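Long-range contacts in yersinopine synthase (Yersinia pestis, PDB 6C4M), which catalyses the NADPH-dependent reductive condensation of pyruvate with an amino-acid-derived intermediate, the last step in making the metallophore yersinopine: residues Ala304-Arg309 with Val422-Ala427; Val162-Ser167 with Ala249-Ser254; Ser144-Gln149 with Ala464-Gln469. All blocks are in the same frame, centred on the assembly; numbering follows the deposited sequence.

Contact 1 (Ala304-Arg309 with Val422-Ala427); sequences ADDYKR and VVMPTA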
ATOM      1  N   ALA A 304      18.644  -9.924   3.260  1.00 30.28           N
ATOM      2  CA  ALA A 304      18.543 -10.670   4.512  1.00 26.17           C
ATOM      3  C   ALA A 304      19.065 -12.099   4.350  1.00 27.66           C
ATOM      4  O   ALA A 304      19.760 -12.613   5.233  1.00 33.47           O
ATOM      5  CB  ALA A 304      17.084 -10.673   5.000  1.00 30.68           C
ATOM      6  N   ASP A 305      18.719 -12.768   3.237  1.00 26.95           N
ATOM      7  CA  ASP A 305      19.297 -14.089   2.966  1.00 26.73           C
ATOM      8  C   ASP A 305      20.821 -14.017   2.933  1.00 30.44           C
ATOM      9  O   ASP A 305      21.497 -14.940   3.388  1.00 30.25           O
ATOM     10  CB  ASP A 305      18.814 -14.653   1.619  1.00 30.53           C
ATOM     11  CG  ASP A 305      17.380 -15.069   1.614  1.00 47.01           C
ATOM     12  OD1 ASP A 305      16.873 -15.529   2.658  1.00 50.37           O
ATOM     13  OD2 ASP A 305      16.782 -14.982   0.517  1.00 48.82           O
ATOM     14  N   ASP A 306      21.373 -12.959   2.328  1.00 26.47           N
ATOM     15  CA  ASP A 306      22.823 -12.824   2.209  1.00 29.00           C
ATOM     16  C   ASP A 306      23.478 -12.683   3.592  1.00 31.65           C
ATOM     17  O   ASP A 306      24.512 -13.306   3.878  1.00 27.91           O
ATOM     18  CB  ASP A 306      23.167 -11.612   1.340  1.00 29.29           C
ATOM     19  CG  ASP A 306      22.851 -11.813  -0.153  1.00 30.04           C
ATOM     20  OD1 ASP A 306      22.406 -12.910  -0.561  1.00 31.92           O
ATOM     21  OD2 ASP A 306      23.077 -10.853  -0.924  1.00 27.79           O
ATOM     22  N   TYR A 307      22.900 -11.836   4.451  1.00 31.35           N
ATOM     23  CA  TYR A 307      23.456 -11.639   5.781  1.00 30.11           C
ATOM     24  C   TYR A 307      23.375 -12.922   6.597  1.00 32.14           C
ATOM     25  O   TYR A 307      24.280 -13.227   7.368  1.00 31.65           O
ATOM     26  CB  TYR A 307      22.732 -10.505   6.500  1.00 29.86           C
ATOM     27  CG  TYR A 307      22.990  -9.090   5.986  1.00 33.95           C
ATOM     28  CD1 TYR A 307      24.204  -8.713   5.435  1.00 43.45           C
ATOM     29  CD2 TYR A 307      22.008  -8.119   6.095  1.00 35.44           C
ATOM     30  CE1 TYR A 307      24.430  -7.400   4.997  1.00 42.41           C
ATOM     31  CE2 TYR A 307      22.219  -6.810   5.664  1.00 34.66           C
ATOM     32  CZ  TYR A 307      23.418  -6.451   5.109  1.00 43.56           C
ATOM     33  OH  TYR A 307      23.587  -5.133   4.662  1.00 43.92           O
ATOM     34  N   LYS A 308      22.320 -13.707   6.417  1.00 29.72           N
ATOM     35  CA  LYS A 308      22.267 -15.006   7.078  1.00 31.04           C
ATOM     36  C   LYS A 308      23.445 -15.875   6.659  1.00 30.66           C
ATOM     37  O   LYS A 308      24.069 -16.544   7.503  1.00 31.00           O
ATOM     38  CB  LYS A 308      20.954 -15.707   6.770  1.00 32.98           C
ATOM     39  CG  LYS A 308      20.915 -17.189   7.090  1.00 34.97           C
ATOM     40  CD  LYS A 308      19.504 -17.690   6.722  1.00 47.55           C
ATOM     41  CE  LYS A 308      19.308 -19.144   7.034  1.00 52.66           C
ATOM     42  NZ  LYS A 308      20.324 -19.971   6.359  1.00 59.70           N
ATOM     43  N   ARG A 309      23.757 -15.888   5.359  1.00 32.55           N
ATOM     44  CA  ARG A 309      24.915 -16.634   4.871  1.00 39.76           C
ATOM     45  C   ARG A 309      26.195 -16.155   5.530  1.00 37.70           C
ATOM     46  O   ARG A 309      27.032 -16.965   5.940  1.00 38.49           O
ATOM     47  CB  ARG A 309      25.053 -16.496   3.353  1.00 38.08           C
ATOM     48  CG  ARG A 309      25.009 -17.820   2.603  1.00 49.22           C
ATOM     49  CD  ARG A 309      25.129 -17.663   1.048  1.00 54.58           C
ATOM     50  NE  ARG A 309      24.170 -16.706   0.476  1.00 47.88           N
ATOM     51  CZ  ARG A 309      22.870 -16.938   0.321  1.00 56.01           C
ATOM     52  NH1 ARG A 309      22.356 -18.101   0.697  1.00 68.41           N
ATOM     53  NH2 ARG A 309      22.076 -16.003  -0.203  1.00 51.88           N
ATOM     54  N   VAL A 422      32.055 -16.473   0.768  1.00 39.06           N
ATOM     55  CA  VAL A 422      30.610 -16.359   0.938  1.00 36.00           C
ATOM     56  C   VAL A 422      30.089 -15.449  -0.165  1.00 37.40           C
ATOM     57  O   VAL A 422      30.575 -14.323  -0.314  1.00 35.91           O
ATOM     58  CB  VAL A 422      30.252 -15.779   2.317  1.00 35.72           C
ATOM     59  CG1 VAL A 422      28.776 -15.485   2.397  1.00 37.46           C
ATOM     60  CG2 VAL A 422      30.653 -16.734   3.457  1.00 34.73           C
ATOM     61  N   VAL A 423      29.084 -15.905  -0.908  1.00 36.37           N
ATOM     62  CA  VAL A 423      28.497 -15.097  -1.974  1.00 39.42           C
ATOM     63  C   VAL A 423      27.269 -14.389  -1.429  1.00 35.51           C
ATOM     64  O   VAL A 423      26.469 -14.984  -0.692  1.00 39.24           O
ATOM     65  CB  VAL A 423      28.153 -15.955  -3.209  1.00 42.07           C
ATOM     66  CG1 VAL A 423      29.381 -16.770  -3.619  1.00 48.88           C
ATOM     67  CG2 VAL A 423      26.970 -16.845  -2.946  1.00 50.77           C
ATOM     68  N   MET A 424      27.152 -13.098  -1.743  1.00 35.35           N
ATOM     69  CA  MET A 424      25.998 -12.273  -1.369  1.00 33.50           C
ATOM     70  C   MET A 424      25.453 -11.606  -2.637  1.00 31.07           C
ATOM     71  O   MET A 424      25.720 -10.422  -2.904  1.00 28.72           O
ATOM     72  CB  MET A 424      26.395 -11.246  -0.303  1.00 29.73           C
ATOM     73  CG  MET A 424      26.997 -11.852   1.005  1.00 32.00           C
ATOM     74  SD  MET A 424      27.628 -10.536   2.055  1.00 32.36           S
ATOM     75  CE  MET A 424      26.080 -10.108   2.804  1.00 35.09           C
ATOM     76  N   PRO A 425      24.688 -12.341  -3.451  1.00 33.69           N
ATOM     77  CA  PRO A 425      24.299 -11.801  -4.769  1.00 34.56           C
ATOM     78  C   PRO A 425      23.444 -10.562  -4.687  1.00 35.64           C
ATOM     79  O   PRO A 425      23.530  -9.710  -5.573  1.00 33.84           O
ATOM     80  CB  PRO A 425      23.535 -12.962  -5.422  1.00 37.39           C
ATOM     81  CG  PRO A 425      23.944 -14.160  -4.697  1.00 42.87           C
ATOM     82  CD  PRO A 425      24.272 -13.740  -3.294  1.00 37.76           C
ATOM     83  N   THR A 426      22.575 -10.433  -3.690  1.00 30.14           N
ATOM     84  CA  THR A 426      21.772  -9.218  -3.627  1.00 27.22           C
ATOM     85  C   THR A 426      22.636  -8.033  -3.231  1.00 26.44           C
ATOM     86  O   THR A 426      22.558  -6.964  -3.851  1.00 24.42           O
ATOM     87  CB  THR A 426      20.594  -9.405  -2.674  1.00 31.25           C
ATOM     88  OG1 THR A 426      19.838 -10.522  -3.132  1.00 28.03           O
ATOM     89  CG2 THR A 426      19.707  -8.204  -2.668  1.00 28.57           C
ATOM     90  N   ALA A 427      23.491  -8.210  -2.213  1.00 25.70           N
ATOM     91  CA  ALA A 427      24.451  -7.163  -1.865  1.00 21.38           C
ATOM     92  C   ALA A 427      25.313  -6.766  -3.064  1.00 26.57           C
ATOM     93  O   ALA A 427      25.577  -5.581  -3.291  1.00 22.93           O
ATOM     94  CB  ALA A 427      25.351  -7.627  -0.722  1.00 28.80           C
TER
HETATM   95  O   HOH W   1      20.501 -13.098  -2.603  1.00 34.23           O
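With chi1 at -71°, Asp306 holds CG beside its own backbone N and sends its carboxylate to the start of the helix that begins after Met424. There OD2 takes two backbone amides. The bond from Ala427 N is 3.0 Å long and close to straight (167° at the hydrogen), meeting OD2 nearly end-on to its C-O bond; the one from Thr426 N is shorter but strongly bent, and weak for that reason. Met424 occupies the N-cap position, so these amides belong to the first turn, where no earlier carbonyl is available to them.

The other oxygen, OD1, uses its anti lone pair for Arg309 NH2, a salt bridge of 3.1 Å within the same helix. A turn in the Arg309 chain at chi3 (-52°) brings the guanidinium round so that NE also reaches Val423 O, again at 3.1 Å; the donor lies almost in line with the carbonyl bond, but the hydrogen bond is bent at its hydrogen. A water completes the polar network: it donates to Asp306 OD1 at 2.8 Å and is also hydrogen-bonded to Thr426 OG1. The helix start and the arginine would both be expected to favour a charged carboxylate.

Apolar packing lies beside this network. Met424 bends back through its sulfur, placing CE 3.5 Å from Tyr307 CD1 and 3.6 Å from Asp306 CB, the methionine and tyrosine side chains lying roughly perpendicular. Val422 CG1 adds a looser touch on Arg309 CB at 4.0 Å. Beyond this contact, Tyr307 OH bonds to Asn257 O, its ring meets Tyr258 edge-to-face, and its side chain comes within about 8 Å of that of His260, the inferred proton donor/acceptor. An acidic side chain from helix 294-313 thus accepts first-turn amides of helix 425-445, within the helical part of this opine dehydrogenase.

Contact 2 (Val162-Ser167 with Ala249-Ser254); sequences VISLSS and AAERFS
Two donors grip Glu251 OE2: Ser164 OG donates to it at 2.6 Å, arriving at the anti lone pair of OE2, and the backbone N of Gly145 also bonds to it. The second oxygen, OE1, accepts from Gly143 N, so both carboxylate oxygens are held and the group's rotation is fixed. From CG outward the glutamate chain is extended, which carries the carboxylate from the helix to the strand and also lays CG 3.8 Å from Ser164 CB.

Further along, Ser166 fits against the type I turn Glu251-Ser254. Its CB sits 3.5 Å from Ala250 O and 3.8 Å from Phe253 CB. A chi1 of 52° puts OG between the backbone N and carbonyl carbon, where it bonds to Tyr214 N on strand 203-217 and, at 2.7 Å, to a water. That water donates to Phe253 O and also bonds to Ser167 OG, tying the turn to the residues beyond the strand. Ser254 OG lies 2.8 Å from Glu251 O and 3.2 Å from Ser166 O, with Ser140 O as another partner; its one proton cannot serve all of these acceptors at once, so the choice among them remains unsettled.

All six touching residues are buried, and the side chain of Ser254 is about 9 Å from the bound NADP+. Strand 161-165 pairs in parallel with strand 134-137, and its C-terminal end is joined here to helix 247-251 and the turn leading to the His260-bearing helix 255-264, a junction between the Rossmann-type nucleotide-binding sheet and the helical part of the enzyme.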
ATOM      1  N   VAL A 162      34.919  -3.614  25.111  1.00 24.67           N
ATOM      2  CA  VAL A 162      34.307  -3.111  23.876  1.00 26.46           C
ATOM      3  C   VAL A 162      32.842  -3.505  23.896  1.00 27.93           C
ATOM      4  O   VAL A 162      32.521  -4.691  24.001  1.00 29.31           O
ATOM      5  CB  VAL A 162      35.000  -3.661  22.620  1.00 25.77           C
ATOM      6  CG1 VAL A 162      34.303  -3.173  21.381  1.00 27.22           C
ATOM      7  CG2 VAL A 162      36.463  -3.229  22.606  1.00 26.86           C
ATOM      8  N   ILE A 163      31.956  -2.514  23.816  1.00 24.74           N
ATOM      9  CA  ILE A 163      30.521  -2.743  23.855  1.00 27.68           C
ATOM     10  C   ILE A 163      29.889  -2.169  22.590  1.00 28.81           C
ATOM     11  O   ILE A 163      29.991  -0.966  22.318  1.00 30.05           O
ATOM     12  CB  ILE A 163      29.887  -2.138  25.119  1.00 29.56           C
ATOM     13  CG1 ILE A 163      30.362  -2.896  26.374  1.00 32.89           C
ATOM     14  CG2 ILE A 163      28.383  -2.228  25.040  1.00 31.42           C
ATOM     15  CD1 ILE A 163      29.922  -2.265  27.652  1.00 32.95           C
ATOM     16  N   SER A 164      29.242  -3.037  21.822  1.00 27.66           N
ATOM     17  CA  SER A 164      28.384  -2.664  20.699  1.00 30.50           C
ATOM     18  C   SER A 164      26.915  -2.607  21.112  1.00 32.95           C
ATOM     19  O   SER A 164      26.378  -3.583  21.639  1.00 29.92           O
ATOM     20  CB  SER A 164      28.514  -3.668  19.558  1.00 28.59           C
ATOM     21  OG  SER A 164      29.639  -3.425  18.749  1.00 34.84           O
ATOM     22  N   LEU A 165      26.276  -1.469  20.852  1.00 31.13           N
ATOM     23  CA  LEU A 165      24.830  -1.325  20.916  1.00 27.29           C
ATOM     24  C   LEU A 165      24.255  -1.479  19.517  1.00 30.97           C
ATOM     25  O   LEU A 165      24.797  -0.922  18.561  1.00 25.19           O
ATOM     26  CB  LEU A 165      24.440   0.036  21.491  1.00 29.46           C
ATOM     27  CG  LEU A 165      24.946   0.294  22.924  1.00 37.59           C
ATOM     28  CD1 LEU A 165      25.059   1.768  23.171  1.00 34.55           C
ATOM     29  CD2 LEU A 165      24.014  -0.342  23.912  1.00 42.34           C
ATOM     30  N   SER A 166      23.137  -2.213  19.423  1.00 30.63           N
ATOM     31  CA  SER A 166      22.535  -2.519  18.128  1.00 33.15           C
ATOM     32  C   SER A 166      22.115  -1.262  17.384  1.00 33.05           C
ATOM     33  O   SER A 166      22.182  -1.223  16.152  1.00 30.73           O
ATOM     34  CB  SER A 166      21.338  -3.448  18.311  1.00 32.38           C
ATOM     35  OG  SER A 166      20.413  -2.953  19.276  1.00 28.31           O
ATOM     36  N   SER A 167      21.695  -0.228  18.101  1.00 27.52           N
ATOM     37  CA  SER A 167      21.365   1.034  17.465  1.00 28.55           C
ATOM     38  C   SER A 167      21.338   2.113  18.526  1.00 28.61           C
ATOM     39  O   SER A 167      21.320   1.828  19.725  1.00 28.71           O
ATOM     40  CB  SER A 167      20.022   0.969  16.738  1.00 36.71           C
ATOM     41  OG  SER A 167      18.933   0.940  17.646  1.00 36.30           O
ATOM     42  N   ALA A 249      26.611 -10.879  17.585  1.00 31.95           N
ATOM     43  CA  ALA A 249      25.284 -11.337  17.951  1.00 30.55           C
ATOM     44  C   ALA A 249      24.398 -10.208  18.453  1.00 33.27           C
ATOM     45  O   ALA A 249      23.184 -10.396  18.545  1.00 32.02           O
ATOM     46  CB  ALA A 249      25.362 -12.428  19.008  1.00 36.31           C
ATOM     47  N   ALA A 250      24.971  -9.054  18.798  1.00 26.94           N
ATOM     48  CA  ALA A 250      24.170  -7.851  19.021  1.00 29.64           C
ATOM     49  C   ALA A 250      24.050  -7.011  17.746  1.00 28.72           C
ATOM     50  O   ALA A 250      22.973  -6.465  17.467  1.00 24.00           O
ATOM     51  CB  ALA A 250      24.779  -6.985  20.124  1.00 27.27           C
ATOM     52  N   GLU A 251      25.147  -6.913  16.971  1.00 24.58           N
ATOM     53  CA  GLU A 251      25.195  -6.018  15.821  1.00 25.15           C
ATOM     54  C   GLU A 251      24.241  -6.483  14.724  1.00 26.33           C
ATOM     55  O   GLU A 251      23.803  -5.687  13.889  1.00 26.10           O
ATOM     56  CB  GLU A 251      26.638  -5.945  15.286  1.00 25.89           C
ATOM     57  CG  GLU A 251      27.625  -5.231  16.219  1.00 27.32           C
ATOM     58  CD  GLU A 251      29.107  -5.569  15.978  1.00 27.65           C
ATOM     59  OE1 GLU A 251      29.441  -6.481  15.190  1.00 25.20           O
ATOM     60  OE2 GLU A 251      29.978  -4.917  16.628  1.00 30.54           O
ATOM     61  N   ARG A 252      23.974  -7.779  14.679  1.00 26.88           N
ATOM     62  CA  ARG A 252      23.036  -8.330  13.729  1.00 31.35           C
ATOM     63  C   ARG A 252      21.657  -7.694  13.849  1.00 28.07           C
ATOM     64  O   ARG A 252      20.878  -7.787  12.908  1.00 27.59           O
ATOM     65  CB  ARG A 252      22.950  -9.841  13.912  1.00 29.74           C
ATOM     66  CG  ARG A 252      22.337 -10.269  15.238  1.00 27.83           C
ATOM     67  CD  ARG A 252      22.285 -11.788  15.351  1.00 29.14           C
ATOM     68  NE  ARG A 252      21.865 -12.178  16.702  1.00 35.58           N
ATOM     69  CZ  ARG A 252      21.030 -13.176  16.995  1.00 36.71           C
ATOM     70  NH1 ARG A 252      20.519 -13.940  16.039  1.00 35.40           N
ATOM     71  NH2 ARG A 252      20.712 -13.413  18.263  1.00 39.32           N
ATOM     72  N   PHE A 253      21.353  -7.026  14.963  1.00 27.21           N
ATOM     73  CA  PHE A 253      20.106  -6.298  15.144  1.00 28.54           C
ATOM     74  C   PHE A 253      20.195  -4.819  14.750  1.00 31.15           C
ATOM     75  O   PHE A 253      19.479  -3.982  15.330  1.00 32.27           O
ATOM     76  CB  PHE A 253      19.646  -6.446  16.600  1.00 33.05           C
ATOM     77  CG  PHE A 253      19.240  -7.839  16.953  1.00 30.77           C
ATOM     78  CD1 PHE A 253      18.039  -8.336  16.506  1.00 30.92           C
ATOM     79  CD2 PHE A 253      20.053  -8.652  17.713  1.00 29.56           C
ATOM     80  CE1 PHE A 253      17.640  -9.626  16.820  1.00 32.55           C
ATOM     81  CE2 PHE A 253      19.673  -9.950  18.023  1.00 31.27           C
ATOM     82  CZ  PHE A 253      18.462 -10.436  17.580  1.00 37.37           C
ATOM     83  N   SER A 254      21.028  -4.463  13.761  1.00 36.25           N
ATOM     84  CA  SER A 254      21.069  -3.094  13.226  1.00 33.78           C
ATOM     85  C   SER A 254      20.071  -2.976  12.058  1.00 31.29           C
ATOM     86  O   SER A 254      20.368  -3.381  10.933  1.00 30.77           O
ATOM     87  CB  SER A 254      22.477  -2.728  12.756  1.00 30.60           C
ATOM     88  OG  SER A 254      23.422  -2.936  13.804  1.00 40.58           O
TER
HETATM   89  O   HOH W   2      18.394  -2.101  17.646  1.00 33.41           O

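Contact 3 (Ser144-Gln149 with Ala464-Gln469); sequences SGLMVQ and AIIEQQ
This is a buried, steep helix-helix packing with no hydrogen bond between the two segments, joining the start of helix 144-154 to the C-terminal helix 459-471. The short axes approach to 8.0 Å at a crossing angle of 83°, so the contact is confined to a compact patch, with Met147 and Ile466 closest in backbone.

Met147 CB lies on Ile466 CG1 at 3.6 Å, and its CG rests against Ile465 CG2 at 3.9 Å before the chain bends away. Leu146 divides its branches between two neighbours one turn apart: CD1 goes to Ile466 CG2 at 4.0 Å, CD2 to Gln469 CG at 3.7 Å. Helix 144-154 links consecutive parallel strands 134-137 and 161-165 of the Rossmann-type sheet, a beta-alpha-beta crossover, so the chain's last helix packs on the nucleotide-binding domain; Ile466 also touches Thr412 and Leu416 of helix 401-419.

Gln469 reaches Leu146 O because its chi1 of -176° swings CG away from its own amide nitrogen; CG ends 3.3 Å from that oxygen. Its amide meets that of Gln149 with planes 52° apart. The two NE2 atoms, 3.5 Å from each other, are both donors and form no bond; the other end of the Gln469 amide, OE1, accepts a weak hydrogen bond from Asn150 ND2.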
ATOM      1  N   SER A 144      31.712  -4.141  13.512  1.00 25.79           N
ATOM      2  CA  SER A 144      32.305  -2.999  14.187  1.00 27.05           C
ATOM      3  C   SER A 144      33.134  -3.446  15.387  1.00 30.29           C
ATOM      4  O   SER A 144      34.264  -2.988  15.580  1.00 25.49           O
ATOM      5  CB  SER A 144      31.212  -2.032  14.622  1.00 25.04           C
ATOM      6  OG  SER A 144      30.598  -1.460  13.491  1.00 29.17           O
ATOM      7  N   GLY A 145      32.585  -4.348  16.199  1.00 30.95           N
ATOM      8  CA  GLY A 145      33.245  -4.711  17.436  1.00 30.98           C
ATOM      9  C   GLY A 145      34.534  -5.472  17.188  1.00 30.30           C
ATOM     10  O   GLY A 145      35.536  -5.217  17.836  1.00 27.57           O
ATOM     11  N   LEU A 146      34.507  -6.436  16.271  1.00 29.33           N
ATOM     12  CA  LEU A 146      35.721  -7.143  15.910  1.00 31.08           C
ATOM     13  C   LEU A 146      36.791  -6.170  15.430  1.00 32.34           C
ATOM     14  O   LEU A 146      37.966  -6.315  15.768  1.00 31.43           O
ATOM     15  CB  LEU A 146      35.421  -8.159  14.813  1.00 28.82           C
ATOM     16  CG  LEU A 146      34.719  -9.425  15.231  1.00 28.90           C
ATOM     17  CD1 LEU A 146      34.141 -10.163  14.017  1.00 30.56           C
ATOM     18  CD2 LEU A 146      35.664 -10.322  16.005  1.00 36.17           C
ATOM     19  N   MET A 147      36.400  -5.192  14.606  1.00 31.05           N
ATOM     20  CA  MET A 147      37.351  -4.216  14.090  1.00 30.94           C
ATOM     21  C   MET A 147      37.972  -3.412  15.228  1.00 28.65           C
ATOM     22  O   MET A 147      39.197  -3.254  15.305  1.00 26.97           O
ATOM     23  CB  MET A 147      36.641  -3.289  13.113  1.00 30.72           C
ATOM     24  CG  MET A 147      37.545  -2.620  12.088  1.00 42.32           C
ATOM     25  SD  MET A 147      36.916  -0.971  11.680  1.00 48.97           S
ATOM     26  CE  MET A 147      37.564  -0.284  13.258  1.00 28.04           C
ATOM     27  N   VAL A 148      37.131  -2.872  16.103  1.00 26.44           N
ATOM     28  CA  VAL A 148      37.629  -2.101  17.241  1.00 30.19           C
ATOM     29  C   VAL A 148      38.518  -2.954  18.143  1.00 27.99           C
ATOM     30  O   VAL A 148      39.546  -2.473  18.645  1.00 27.77           O
ATOM     31  CB  VAL A 148      36.447  -1.493  18.006  1.00 28.01           C
ATOM     32  CG1 VAL A 148      36.881  -0.856  19.325  1.00 29.58           C
ATOM     33  CG2 VAL A 148      35.774  -0.504  17.083  1.00 28.34           C
ATOM     34  N   GLN A 149      38.140  -4.212  18.397  1.00 28.27           N
ATOM     35  CA  GLN A 149      39.003  -5.078  19.203  1.00 30.03           C
ATOM     36  C   GLN A 149      40.396  -5.143  18.613  1.00 34.09           C
ATOM     37  O   GLN A 149      41.414  -5.099  19.330  1.00 25.25           O
ATOM     38  CB  GLN A 149      38.468  -6.504  19.266  1.00 28.83           C
ATOM     39  CG  GLN A 149      37.341  -6.779  20.199  1.00 33.62           C
ATOM     40  CD  GLN A 149      37.030  -8.257  20.180  1.00 36.65           C
ATOM     41  OE1 GLN A 149      36.026  -8.659  19.630  1.00 42.23           O
ATOM     42  NE2 GLN A 149      37.935  -9.074  20.711  1.00 41.72           N
ATOM     43  N   ALA A 464      39.660  -6.374   6.002  1.00 29.62           N
ATOM     44  CA  ALA A 464      40.852  -7.139   6.359  1.00 27.45           C
ATOM     45  C   ALA A 464      41.035  -7.199   7.870  1.00 29.55           C
ATOM     46  O   ALA A 464      41.341  -8.259   8.435  1.00 32.42           O
ATOM     47  CB  ALA A 464      42.082  -6.529   5.684  1.00 29.29           C
ATOM     48  N   ILE A 465      40.859  -6.071   8.549  1.00 29.73           N
ATOM     49  CA  ILE A 465      41.038  -6.058   9.996  1.00 35.22           C
ATOM     50  C   ILE A 465      40.005  -6.964  10.653  1.00 38.47           C
ATOM     51  O   ILE A 465      40.328  -7.792  11.507  1.00 36.00           O
ATOM     52  CB  ILE A 465      40.964  -4.614  10.523  1.00 33.18           C
ATOM     53  CG1 ILE A 465      42.191  -3.832  10.061  1.00 42.84           C
ATOM     54  CG2 ILE A 465      40.859  -4.589  12.015  1.00 37.26           C
ATOM     55  CD1 ILE A 465      42.008  -2.333  10.192  1.00 46.77           C
ATOM     56  N   ILE A 466      38.749  -6.837  10.244  1.00 28.39           N
ATOM     57  CA  ILE A 466      37.696  -7.663  10.828  1.00 26.81           C
ATOM     58  C   ILE A 466      38.005  -9.145  10.600  1.00 24.93           C
ATOM     59  O   ILE A 466      37.884  -9.971  11.513  1.00 30.80           O
ATOM     60  CB  ILE A 466      36.325  -7.251  10.252  1.00 23.68           C
ATOM     61  CG1 ILE A 466      35.946  -5.860  10.740  1.00 25.69           C
ATOM     62  CG2 ILE A 466      35.224  -8.181  10.658  1.00 22.93           C
ATOM     63  CD1 ILE A 466      34.865  -5.179   9.857  1.00 27.45           C
ATOM     64  N   GLU A 467      38.422  -9.498   9.377  1.00 29.92           N
ATOM     65  CA  GLU A 467      38.740 -10.895   9.079  1.00 30.53           C
ATOM     66  C   GLU A 467      39.870 -11.395   9.975  1.00 35.47           C
ATOM     67  O   GLU A 467      39.817 -12.524  10.480  1.00 36.78           O
ATOM     68  CB  GLU A 467      39.150 -11.060   7.608  1.00 33.27           C
ATOM     69  CG  GLU A 467      39.595 -12.504   7.296  1.00 39.24           C
ATOM     70  CD  GLU A 467      40.165 -12.674   5.904  1.00 37.86           C
ATOM     71  OE1 GLU A 467      40.346 -11.658   5.200  1.00 36.57           O
ATOM     72  OE2 GLU A 467      40.448 -13.833   5.526  1.00 43.52           O
ATOM     73  N   GLN A 468      40.911 -10.574  10.148  1.00 33.88           N
ATOM     74  CA  GLN A 468      42.056 -10.943  10.983  1.00 34.13           C
ATOM     75  C   GLN A 468      41.608 -11.194  12.414  1.00 35.76           C
ATOM     76  O   GLN A 468      41.963 -12.209  13.021  1.00 36.36           O
ATOM     77  CB  GLN A 468      43.127  -9.840  10.924  1.00 34.23           C
ATOM     78  CG  GLN A 468      44.459 -10.201  11.581  1.00 53.32           C
ATOM     79  CD  GLN A 468      45.303  -8.964  11.972  1.00 57.63           C
ATOM     80  OE1 GLN A 468      45.062  -7.850  11.499  1.00 60.82           O
ATOM     81  NE2 GLN A 468      46.278  -9.166  12.844  1.00 56.65           N
ATOM     82  N   GLN A 469      40.803 -10.289  12.964  1.00 32.54           N
ATOM     83  CA  GLN A 469      40.362 -10.465  14.343  1.00 30.08           C
ATOM     84  C   GLN A 469      39.526 -11.728  14.499  1.00 35.93           C
ATOM     85  O   GLN A 469      39.720 -12.489  15.451  1.00 32.47           O
ATOM     86  CB  GLN A 469      39.580  -9.243  14.806  1.00 28.79           C
ATOM     87  CG  GLN A 469      39.181  -9.312  16.273  1.00 34.69           C
ATOM     88  CD  GLN A 469      40.387  -9.348  17.182  1.00 36.79           C
ATOM     89  OE1 GLN A 469      41.442  -8.768  16.860  1.00 30.48           O
ATOM     90  NE2 GLN A 469      40.258 -10.048  18.311  1.00 34.15           N
TER

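Overall arrangement
Contact 3 brackets the other two along the chain: it opens at 144-149 and closes at 464-469, while contact 2 and then contact 1 form one after the other in between. Contacts 2 and 3 are neighbours, with centres about 14 Å apart, and touch directly where Val162 packs on Val148; helix 144-154 and strand 161-165 follow each other in the chain, the helix leading into a strand of the Rossmann-type sheet. Contact 1 stands apart in the helical portion, its centre about 19 Å from that of contact 2 and 20 Å from that of contact 3. Helix 401-419 touches both contacts 1 and 3. Contacts 2 and 3 join helices 247-251 and 459-471 to the NADP-binding part, while contact 1 joins two helices of the helical portion.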